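Local structure of arginyl-tRNA synthetase (Campylobacter jejuni, 3FNR) at residues A[31-36]-A[228-233]; A[58-63]-A[68-73]; A[412-417]-A[430-435]. The protein catalyses the ATP-dependent attachment of L-arginine to tRNA(Arg), releasing AMP and diphosphate, as a monomeric class I aminoacyl-tRNA synthetase. The protein carries 1 engineered substitution. All coordinates share one frame; numbering follows the deposited sequence.

Contact 1 of 3, residues A[31-36]-A[228-233]; sequences SFLLEY and KDKMSR
Leu33 of the strand reaches segment 228-233, the end of helix 219-231 and the turn after it, with a single methyl, CD2, which lies 3.8 Å from Lys230 CG and 3.5 Å from Arg233 NH1. With CG anti to the backbone N (chi1 177°), the leucine crosses the lysine chain at about a right angle and sets CD2 over one face of the Arg233 guanidinium. Asp229 and Arg233 form a salt bridge: Arg233 NE donates to Asp229 OD1 at 3.1 Å from above the carboxylate plane, and the bond from Arg233 NH2 to Asp229 OD2 is weak. Arg233 NH1 pairs with Glu73. A water oxygen 3.0 Å from Leu33 O links that carbonyl to Lys230 NZ. Two residues on, Lys230 NZ forms a 2.7 Å salt bridge with Glu35 OE1, arriving at the anti lone pair, while Glu35 OE2 bonds to Ser38 OG. Asn240 OD1 adds a weak bond, so the buried lysine charge has a carboxylate, a water and an amide around it. Strand 31-35 runs between parallel strands 69-76 and 237-243 of the Rossmann-like class I catalytic fold, and helix 219-231, which leads into strand 237-243, packs on one face of that sheet.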
loop_
_atom_site.group_PDB
_atom_site.type_symbol
_atom_site.label_atom_id
_atom_site.label_comp_id
_atom_site.label_asym_id
_atom_site.label_seq_id
_atom_site.Cartn_x
_atom_site.Cartn_y
_atom_site.Cartn_z
ATOM N N SER A 31 1.033 -17.907 -7.372
ATOM C CA SER A 31 1.765 -16.658 -7.603
ATOM C C SER A 31 0.806 -15.530 -7.916
ATOM O O SER A 31 -0.288 -15.769 -8.421
ATOM C CB SER A 31 2.724 -16.817 -8.770
ATOM O OG SER A 31 2.007 -17.158 -9.949
ATOM N N PHE A 32 1.216 -14.293 -7.634
ATOM C CA PHE A 32 0.325 -13.149 -7.808
ATOM C C PHE A 32 0.998 -11.969 -8.486
ATOM O O PHE A 32 2.197 -11.729 -8.308
ATOM C CB PHE A 32 -0.217 -12.667 -6.460
ATOM C CG PHE A 32 -0.940 -13.718 -5.664
ATOM C CD1 PHE A 32 -2.321 -13.815 -5.727
ATOM C CD2 PHE A 32 -0.243 -14.602 -4.846
ATOM C CE1 PHE A 32 -3.006 -14.786 -4.997
ATOM C CE2 PHE A 32 -0.909 -15.576 -4.119
ATOM C CZ PHE A 32 -2.299 -15.661 -4.185
ATOM N N LEU A 33 0.209 -11.218 -9.245
ATOM C CA LEU A 33 0.624 -9.911 -9.727
ATOM C C LEU A 33 -0.313 -8.834 -9.203
ATOM O O LEU A 33 -1.479 -8.764 -9.603
ATOM C CB LEU A 33 0.676 -9.859 -11.266
ATOM C CG LEU A 33 1.027 -8.496 -11.903
ATOM C CD1 LEU A 33 2.422 -8.027 -11.495
ATOM C CD2 LEU A 33 0.908 -8.546 -13.424
ATOM N N LEU A 34 0.208 -7.973 -8.332
ATOM C CA LEU A 34 -0.572 -6.860 -7.792
ATOM C C LEU A 34 -0.256 -5.556 -8.508
ATOM O O LEU A 34 0.895 -5.112 -8.539
ATOM C CB LEU A 34 -0.275 -6.685 -6.296
ATOM C CG LEU A 34 -1.202 -6.060 -5.242
ATOM C CD1 LEU A 34 -0.350 -5.336 -4.201
ATOM C CD2 LEU A 34 -2.287 -5.136 -5.769
ATOM N N GLU A 35 -1.283 -4.920 -9.050
ATOM C CA GLU A 35 -1.117 -3.585 -9.583
ATOM C C GLU A 35 -1.903 -2.655 -8.699
ATOM O O GLU A 35 -3.114 -2.824 -8.537
ATOM C CB GLU A 35 -1.617 -3.474 -11.021
ATOM C CG GLU A 35 -1.489 -2.054 -11.591
ATOM C CD GLU A 35 -2.792 -1.545 -12.195
ATOM O OE1 GLU A 35 -3.554 -2.363 -12.761
ATOM O OE2 GLU A 35 -3.064 -0.325 -12.096
ATOM N N TYR A 36 -1.210 -1.680 -8.121
ATOM C CA TYR A 36 -1.844 -0.744 -7.209
ATOM C C TYR A 36 -1.244 0.656 -7.267
ATOM O O TYR A 36 -0.188 0.868 -7.869
ATOM C CB TYR A 36 -1.876 -1.308 -5.778
ATOM C CG TYR A 36 -0.557 -1.334 -5.010
ATOM C CD1 TYR A 36 0.537 -2.089 -5.450
ATOM C CD2 TYR A 36 -0.432 -0.642 -3.811
ATOM C CE1 TYR A 36 1.726 -2.130 -4.726
ATOM C CE2 TYR A 36 0.752 -0.664 -3.085
ATOM C CZ TYR A 36 1.821 -1.409 -3.542
ATOM O OH TYR A 36 2.973 -1.427 -2.797
ATOM N N LYS A 228 -4.825 -7.417 -20.613
ATOM C CA LYS A 228 -4.484 -8.550 -21.474
ATOM C C LYS A 228 -3.020 -8.956 -21.282
ATOM O O LYS A 228 -2.711 -10.139 -21.153
ATOM C CB LYS A 228 -4.740 -8.205 -22.945
ATOM C CG LYS A 228 -4.439 -9.363 -23.908
ATOM C CD LYS A 228 -4.631 -8.953 -25.355
ATOM C CE LYS A 228 -4.192 -10.054 -26.300
ATOM N NZ LYS A 228 -2.712 -10.065 -26.446
ATOM N N ASP A 229 -2.130 -7.967 -21.278
ATOM C CA ASP A 229 -0.722 -8.191 -20.933
ATOM C C ASP A 229 -0.561 -8.786 -19.518
ATOM O O ASP A 229 0.019 -9.859 -19.382
ATOM C CB ASP A 229 0.070 -6.892 -21.092
ATOM C CG ASP A 229 1.532 -7.013 -20.636
ATOM O OD1 ASP A 229 2.096 -8.122 -20.580
ATOM O OD2 ASP A 229 2.131 -5.964 -20.346
ATOM N N LYS A 230 -1.094 -8.126 -18.486
ATOM C CA LYS A 230 -0.980 -8.649 -17.095
ATOM C C LYS A 230 -1.462 -10.094 -16.913
ATOM O O LYS A 230 -0.805 -10.892 -16.235
ATOM C CB LYS A 230 -1.723 -7.765 -16.099
ATOM C CG LYS A 230 -1.112 -6.407 -15.851
ATOM C CD LYS A 230 -1.717 -5.772 -14.599
ATOM C CE LYS A 230 -3.196 -5.574 -14.736
ATOM N NZ LYS A 230 -3.797 -4.896 -13.544
ATOM N N MET A 231 -2.596 -10.431 -17.524
ATOM C CA MET A 231 -3.206 -11.767 -17.356
ATOM C C MET A 231 -2.565 -12.869 -18.196
ATOM O O MET A 231 -2.886 -14.056 -18.036
ATOM C CB MET A 231 -4.701 -11.711 -17.660
ATOM C CG MET A 231 -5.472 -10.786 -16.732
ATOM S SD MET A 231 -6.230 -11.667 -15.372
ATOM C CE MET A 231 -7.782 -12.020 -16.159
ATOM N N SER A 232 -1.671 -12.497 -19.105
ATOM C CA SER A 232 -1.034 -13.506 -19.943
ATOM C C SER A 232 0.438 -13.601 -19.579
ATOM O O SER A 232 1.287 -13.855 -20.438
ATOM C CB SER A 232 -1.205 -13.146 -21.421
ATOM O OG SER A 232 -0.591 -11.896 -21.681
ATOM N N ARG A 233 0.741 -13.394 -18.302
ATOM C CA ARG A 233 2.135 -13.383 -17.850
ATOM C C ARG A 233 2.527 -14.603 -17.023
ATOM O O ARG A 233 3.673 -14.726 -16.592
ATOM C CB ARG A 233 2.444 -12.100 -17.084
ATOM C CG ARG A 233 2.714 -10.894 -17.955
ATOM C CD ARG A 233 3.217 -9.748 -17.084
ATOM N NE ARG A 233 2.709 -8.451 -17.509
ATOM C CZ ARG A 233 2.819 -7.341 -16.791
ATOM N NH1 ARG A 233 3.426 -7.375 -15.609
ATOM N NH2 ARG A 233 2.320 -6.200 -17.255
HETATM O O HOH W 1 -3.091 -6.978 -11.410
#

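Contact 2 of 3, residues A[58-63]-A[68-73]; sequences TLTRLA and YKFNTE
Phe70 and Ala63 make the tight part of this contact: the alanine methyl CB comes to 3.3 Å from Phe70 CD1. Phe70 CB points toward the helix, and a chi1 of -159°, which turns the ring away from the backbone N, lays it along one side of helix 50-65, where it touches three residues. At its far end Phe70 CZ lies 3.8 Å from Leu59 CD1, the two side chains crossing at about a right angle. Thr60 covers the CE2 side, with its OG1 3.5 Å from Phe70 CE2. The same hydroxyl oxygen is 3.3 Å from Thr72 CG2, but its hydrogen-bond partner is Gly56 O, one turn back in the helix; Thr72 OG1 instead bonds to Asp163 N. The partly exposed end of the contact lies at Tyr68, where a backbone bond takes over from close side-chain packing. Tyr68 N donates to Ala63 O at 2.9 Å with an N-H...O angle of 150°, and the same carbonyl oxygen sits at the edge of the tyrosine ring. Tyr68 CB and Ala63 CB stay 4.1 Å apart. Lys28 makes a cation-pi contact with this ring. Segments 58-63 and 69-73 run nearly antiparallel, at 154°, in the second half of the beta-alpha-beta unit of strand 31-35, helix 50-65 and strand 69-76, a crossover belonging to the Rossmann-like catalytic fold of class I synthetases.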
loop_
_atom_site.group_PDB
_atom_site.type_symbol
_atom_site.label_atom_id
_atom_site.label_comp_id
_atom_site.label_asym_id
_atom_site.label_seq_id
_atom_site.Cartn_x
_atom_site.Cartn_y
_atom_site.Cartn_z
ATOM N N THR A 58 1.525 -3.730 2.464
ATOM C CA THR A 58 1.425 -4.677 3.563
ATOM C C THR A 58 1.078 -6.048 2.993
ATOM O O THR A 58 1.752 -7.022 3.302
ATOM C CB THR A 58 0.421 -4.216 4.639
ATOM O OG1 THR A 58 0.735 -2.873 5.029
ATOM C CG2 THR A 58 0.510 -5.094 5.863
ATOM N N LEU A 59 0.079 -6.111 2.110
ATOM C CA LEU A 59 -0.258 -7.356 1.391
ATOM C C LEU A 59 0.971 -8.004 0.747
ATOM O O LEU A 59 1.198 -9.208 0.896
ATOM C CB LEU A 59 -1.280 -7.079 0.285
ATOM C CG LEU A 59 -2.516 -7.957 0.048
ATOM C CD1 LEU A 59 -2.757 -8.046 -1.435
ATOM C CD2 LEU A 59 -2.453 -9.357 0.668
ATOM N N THR A 60 1.749 -7.191 0.030
ATOM C CA THR A 60 2.973 -7.643 -0.620
ATOM C C THR A 60 3.974 -8.230 0.366
ATOM O O THR A 60 4.436 -9.358 0.177
ATOM C CB THR A 60 3.646 -6.494 -1.396
ATOM O OG1 THR A 60 2.689 -5.906 -2.278
ATOM C CG2 THR A 60 4.804 -7.017 -2.207
ATOM N N ARG A 61 4.288 -7.468 1.419
ATOM C CA ARG A 61 5.238 -7.905 2.448
ATOM C C ARG A 61 4.769 -9.193 3.103
ATOM O O ARG A 61 5.570 -10.086 3.382
ATOM C CB ARG A 61 5.393 -6.827 3.518
ATOM C CG ARG A 61 6.184 -5.600 3.102
ATOM C CD ARG A 61 6.076 -4.540 4.190
ATOM N NE ARG A 61 6.722 -3.277 3.841
ATOM C CZ ARG A 61 7.982 -2.975 4.135
ATOM N NH1 ARG A 61 8.748 -3.851 4.780
ATOM N NH2 ARG A 61 8.477 -1.793 3.786
ATOM N N LEU A 62 3.463 -9.279 3.341
ATOM C CA LEU A 62 2.870 -10.445 3.968
ATOM C C LEU A 62 2.933 -11.661 3.049
ATOM O O LEU A 62 3.395 -12.732 3.460
ATOM C CB LEU A 62 1.439 -10.146 4.418
ATOM C CG LEU A 62 0.651 -11.254 5.123
ATOM C CD1 LEU A 62 1.362 -11.788 6.367
ATOM C CD2 LEU A 62 -0.691 -10.704 5.477
ATOM N N ALA A 63 2.505 -11.486 1.800
ATOM C CA ALA A 63 2.614 -12.555 0.810
ATOM C C ALA A 63 4.033 -13.111 0.679
ATOM O O ALA A 63 4.222 -14.328 0.670
ATOM C CB ALA A 63 2.130 -12.079 -0.509
ATOM N N TYR A 68 4.859 -16.760 -0.779
ATOM C CA TYR A 68 4.204 -16.583 -2.067
ATOM C C TYR A 68 5.097 -15.756 -2.990
ATOM O O TYR A 68 5.766 -14.821 -2.537
ATOM C CB TYR A 68 2.832 -15.916 -1.902
ATOM C CG TYR A 68 1.834 -16.759 -1.142
ATOM C CD1 TYR A 68 1.703 -16.636 0.239
ATOM C CD2 TYR A 68 1.015 -17.677 -1.803
ATOM C CE1 TYR A 68 0.791 -17.415 0.950
ATOM C CE2 TYR A 68 0.089 -18.460 -1.099
ATOM C CZ TYR A 68 -0.010 -18.321 0.280
ATOM O OH TYR A 68 -0.902 -19.081 0.998
ATOM N N LYS A 69 5.134 -16.131 -4.272
ATOM C CA LYS A 69 5.732 -15.293 -5.315
ATOM C C LYS A 69 4.741 -14.179 -5.574
ATOM O O LYS A 69 3.596 -14.435 -5.928
ATOM C CB LYS A 69 5.970 -16.096 -6.598
ATOM C CG LYS A 69 7.087 -17.140 -6.498
ATOM C CD LYS A 69 7.347 -17.851 -7.841
ATOM C CE LYS A 69 6.334 -18.976 -8.132
ATOM N NZ LYS A 69 6.340 -20.074 -7.112
ATOM N N PHE A 70 5.164 -12.936 -5.378
ATOM C CA PHE A 70 4.221 -11.829 -5.383
ATOM C C PHE A 70 4.899 -10.601 -5.972
ATOM O O PHE A 70 5.794 -10.012 -5.355
ATOM C CB PHE A 70 3.743 -11.562 -3.946
ATOM C CG PHE A 70 2.429 -10.805 -3.841
ATOM C CD1 PHE A 70 1.237 -11.483 -3.614
ATOM C CD2 PHE A 70 2.398 -9.421 -3.906
ATOM C CE1 PHE A 70 0.033 -10.793 -3.478
ATOM C CE2 PHE A 70 1.205 -8.724 -3.772
ATOM C CZ PHE A 70 0.018 -9.407 -3.566
ATOM N N ASN A 71 4.470 -10.237 -7.175
ATOM C CA ASN A 71 4.991 -9.078 -7.883
ATOM C C ASN A 71 4.101 -7.861 -7.785
ATOM O O ASN A 71 2.878 -7.975 -7.676
ATOM C CB ASN A 71 5.216 -9.414 -9.351
ATOM C CG ASN A 71 6.599 -9.943 -9.610
ATOM O OD1 ASN A 71 6.874 -11.124 -9.401
ATOM N ND2 ASN A 71 7.491 -9.062 -10.063
ATOM N N THR A 72 4.726 -6.693 -7.828
ATOM C CA THR A 72 4.012 -5.422 -7.786
ATOM C C THR A 72 4.333 -4.553 -8.991
ATOM O O THR A 72 5.474 -4.541 -9.485
ATOM C CB THR A 72 4.325 -4.640 -6.502
ATOM O OG1 THR A 72 5.742 -4.574 -6.312
ATOM C CG2 THR A 72 3.704 -5.341 -5.315
ATOM N N GLU A 73 3.325 -3.807 -9.436
ATOM C CA GLU A 73 3.412 -3.009 -10.645
ATOM C C GLU A 73 2.566 -1.738 -10.541
ATOM O O GLU A 73 1.494 -1.728 -9.927
ATOM C CB GLU A 73 3.022 -3.855 -11.871
ATOM C CG GLU A 73 3.306 -3.226 -13.232
ATOM C CD GLU A 73 3.311 -4.238 -14.372
ATOM O OE1 GLU A 73 2.362 -4.206 -15.184
ATOM O OE2 GLU A 73 4.267 -5.053 -14.463
#

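Contact 3 of 3, residues A[412-417]-A[430-435]; sequences KFYNEN and KLFSLV. With SO4 (sulfate ion), chain D.
Aromatic packing carries the contact, through the ring of Phe432 wedged between Phe413 and Tyr414. Its edge points at the face of Tyr414 in an offset edge-to-face (T-shaped) pair, centroids 5.3 Å apart and planes at 82°, with Phe432 CE1 3.5 Å from Tyr414 CD2. The CB atoms of Phe413 and Tyr414 point toward helix 425-445, and trans first torsions (near -176°) extend both rings to reach Phe432. Phe413 meets Phe432 edge to edge, Phe413 CD1 lying 3.7 Å from Phe432 CE2. An aliphatic contact adds to this, Leu431 CD2 coming within 3.8 Å of Phe413 CE1. No hydrogen bond crosses the contact. Asn417 ND2 donates to Phe413 O at 2.8 Å and lies over one face of the Phe413 ring, offset toward its rim; Glu416 N reaches that oxygen from the opposite side of the carbonyl plane to Asn417 ND2. Tyr414 OH donates to sulfate O2 at 2.6 Å; Val419 N, Val420 N and Lys353 NZ also bind this ion, probably from the crystallisation liquor. Segments 412-416 and 430-435 run nearly antiparallel, on helices 398-416 and 425-445 of the DALR anticodon-binding domain. Ile347 and Val350 of helix 336-353 pack against Phe432, and Leu377 of helix 371-381 against Leu431.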
loop_
_atom_site.group_PDB
_atom_site.type_symbol
_atom_site.label_atom_id
_atom_site.label_comp_id
_atom_site.label_asym_id
_atom_site.label_seq_id
_atom_site.Cartn_x
_atom_site.Cartn_y
_atom_site.Cartn_z
ATOM N N LYS A 412 -0.072 -5.728 30.928
ATOM C CA LYS A 412 -0.779 -6.173 32.110
ATOM C C LYS A 412 0.012 -7.268 32.837
ATOM O O LYS A 412 0.180 -7.203 34.052
ATOM C CB LYS A 412 -2.189 -6.641 31.751
ATOM C CG LYS A 412 -3.100 -6.757 32.958
ATOM C CD LYS A 412 -4.185 -7.810 32.775
ATOM C CE LYS A 412 -5.180 -7.784 33.939
ATOM N NZ LYS A 412 -4.516 -7.866 35.273
ATOM N N PHE A 413 0.532 -8.241 32.095
ATOM C CA PHE A 413 1.376 -9.274 32.695
ATOM C C PHE A 413 2.595 -8.706 33.421
ATOM O O PHE A 413 2.847 -9.058 34.572
ATOM C CB PHE A 413 1.824 -10.310 31.663
ATOM C CG PHE A 413 2.623 -11.441 32.252
ATOM C CD1 PHE A 413 4.011 -11.466 32.149
ATOM C CD2 PHE A 413 1.983 -12.480 32.922
ATOM C CE1 PHE A 413 4.741 -12.511 32.708
ATOM C CE2 PHE A 413 2.702 -13.531 33.474
ATOM C CZ PHE A 413 4.071 -13.555 33.372
ATOM N N TYR A 414 3.348 -7.837 32.751
ATOM C CA TYR A 414 4.586 -7.302 33.322
ATOM C C TYR A 414 4.343 -6.387 34.528
ATOM O O TYR A 414 5.166 -6.333 35.437
ATOM C CB TYR A 414 5.429 -6.626 32.239
ATOM C CG TYR A 414 6.782 -6.093 32.681
ATOM C CD1 TYR A 414 7.269 -4.912 32.148
ATOM C CD2 TYR A 414 7.581 -6.765 33.619
ATOM C CE1 TYR A 414 8.494 -4.395 32.528
ATOM C CE2 TYR A 414 8.822 -6.243 34.012
ATOM C CZ TYR A 414 9.265 -5.056 33.451
ATOM O OH TYR A 414 10.474 -4.501 33.793
ATOM N N ASN A 415 3.200 -5.704 34.544
ATOM C CA ASN A 415 2.799 -4.885 35.676
ATOM C C ASN A 415 2.565 -5.720 36.924
ATOM O O ASN A 415 2.790 -5.249 38.046
ATOM C CB ASN A 415 1.519 -4.108 35.352
ATOM C CG ASN A 415 1.751 -2.975 34.352
ATOM O OD1 ASN A 415 2.883 -2.686 33.956
ATOM N ND2 ASN A 415 0.669 -2.349 33.925
ATOM N N GLU A 416 2.115 -6.957 36.717
ATOM C CA GLU A 416 1.699 -7.814 37.812
ATOM C C GLU A 416 2.769 -8.830 38.185
ATOM O O GLU A 416 2.582 -9.616 39.116
ATOM C CB GLU A 416 0.390 -8.538 37.476
ATOM C CG GLU A 416 -0.806 -7.648 37.078
ATOM C CD GLU A 416 -1.224 -6.625 38.134
ATOM O OE1 GLU A 416 -1.603 -5.497 37.744
ATOM O OE2 GLU A 416 -1.193 -6.939 39.343
ATOM N N ASN A 417 3.880 -8.826 37.457
ATOM C CA ASN A 417 4.916 -9.824 37.668
ATOM C C ASN A 417 6.308 -9.224 37.805
ATOM O O ASN A 417 6.787 -8.525 36.911
ATOM C CB ASN A 417 4.887 -10.890 36.568
ATOM C CG ASN A 417 3.667 -11.801 36.664
ATOM O OD1 ASN A 417 3.722 -12.877 37.259
ATOM N ND2 ASN A 417 2.562 -11.368 36.082
ATOM N N LYS A 430 12.706 -15.131 28.878
ATOM C CA LYS A 430 12.556 -15.912 27.643
ATOM C C LYS A 430 11.165 -15.701 27.046
ATOM O O LYS A 430 11.025 -15.508 25.832
ATOM C CB LYS A 430 12.813 -17.398 27.881
ATOM C CG LYS A 430 12.940 -18.223 26.596
ATOM C CD LYS A 430 13.047 -19.713 26.896
ATOM C CE LYS A 430 12.857 -20.556 25.652
ATOM N NZ LYS A 430 13.173 -21.988 25.919
ATOM N N LEU A 431 10.154 -15.721 27.914
ATOM C CA LEU A 431 8.806 -15.373 27.529
ATOM C C LEU A 431 8.810 -14.010 26.845
ATOM O O LEU A 431 8.309 -13.882 25.731
ATOM C CB LEU A 431 7.879 -15.345 28.747
ATOM C CG LEU A 431 6.452 -14.845 28.495
ATOM C CD1 LEU A 431 5.747 -15.711 27.484
ATOM C CD2 LEU A 431 5.647 -14.801 29.771
ATOM N N PHE A 432 9.406 -13.020 27.507
ATOM C CA PHE A 432 9.429 -11.642 27.013
ATOM C C PHE A 432 10.139 -11.542 25.670
ATOM O O PHE A 432 9.696 -10.799 24.793
ATOM C CB PHE A 432 10.087 -10.706 28.033
ATOM C CG PHE A 432 9.217 -10.372 29.226
ATOM C CD1 PHE A 432 9.534 -9.286 30.027
ATOM C CD2 PHE A 432 8.087 -11.128 29.543
ATOM C CE1 PHE A 432 8.758 -8.965 31.128
ATOM C CE2 PHE A 432 7.304 -10.820 30.651
ATOM C CZ PHE A 432 7.638 -9.736 31.442
ATOM N N SER A 433 11.213 -12.317 25.503
ATOM C CA SER A 433 12.010 -12.290 24.274
ATOM C C SER A 433 11.185 -12.761 23.093
ATOM O O SER A 433 11.367 -12.290 21.971
ATOM C CB SER A 433 13.272 -13.140 24.403
ATOM O OG SER A 433 12.966 -14.517 24.334
ATOM N N LEU A 434 10.256 -13.671 23.365
ATOM C CA LEU A 434 9.354 -14.161 22.345
ATOM C C LEU A 434 8.245 -13.157 21.995
ATOM O O LEU A 434 7.865 -13.038 20.831
ATOM C CB LEU A 434 8.771 -15.493 22.787
ATOM C CG LEU A 434 8.087 -16.334 21.721
ATOM C CD1 LEU A 434 9.066 -16.787 20.639
ATOM C CD2 LEU A 434 7.499 -17.501 22.429
ATOM N N VAL A 435 7.735 -12.447 22.999
ATOM C CA VAL A 435 6.767 -11.356 22.792
ATOM C C VAL A 435 7.393 -10.226 21.961
ATOM O O VAL A 435 6.789 -9.738 21.008
ATOM C CB VAL A 435 6.219 -10.808 24.138
ATOM C CG1 VAL A 435 5.241 -9.655 23.923
ATOM C CG2 VAL A 435 5.538 -11.932 24.937
HETATM S S SO4 D . 11.106 -5.690 37.354
HETATM O O1 SO4 D . 12.183 -6.658 37.247
HETATM O O2 SO4 D . 11.212 -4.756 36.240
HETATM O O3 SO4 D . 9.814 -6.361 37.332
HETATM O O4 SO4 D . 11.223 -4.979 38.618
#

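In the fold
Contacts 1 and 2 belong to one catalytic-domain sheet, their centres 12 Å apart, whereas contact 3 lies in the all-helical anticodon-binding part, about 44 Å from contact 1 between centres. Strands 31-35 and 69-76 are neighbours, and helices 219-231 and 50-65 pack on opposite faces of the sheet. Arg233 and Glu73 join contacts 1 and 2 directly by a salt bridge, as does the packing of Phe32 on Phe70. Contact 1, only partly buried, combines a leucine on two basic chains with a salt bridge and a water; contact 2 is buried and mostly apolar, crossed by one backbone bond. Contact 3, also buried, replaces strand-helix packing with aromatic packing between two helices, and neither hydrogen bond nor salt bridge crosses it.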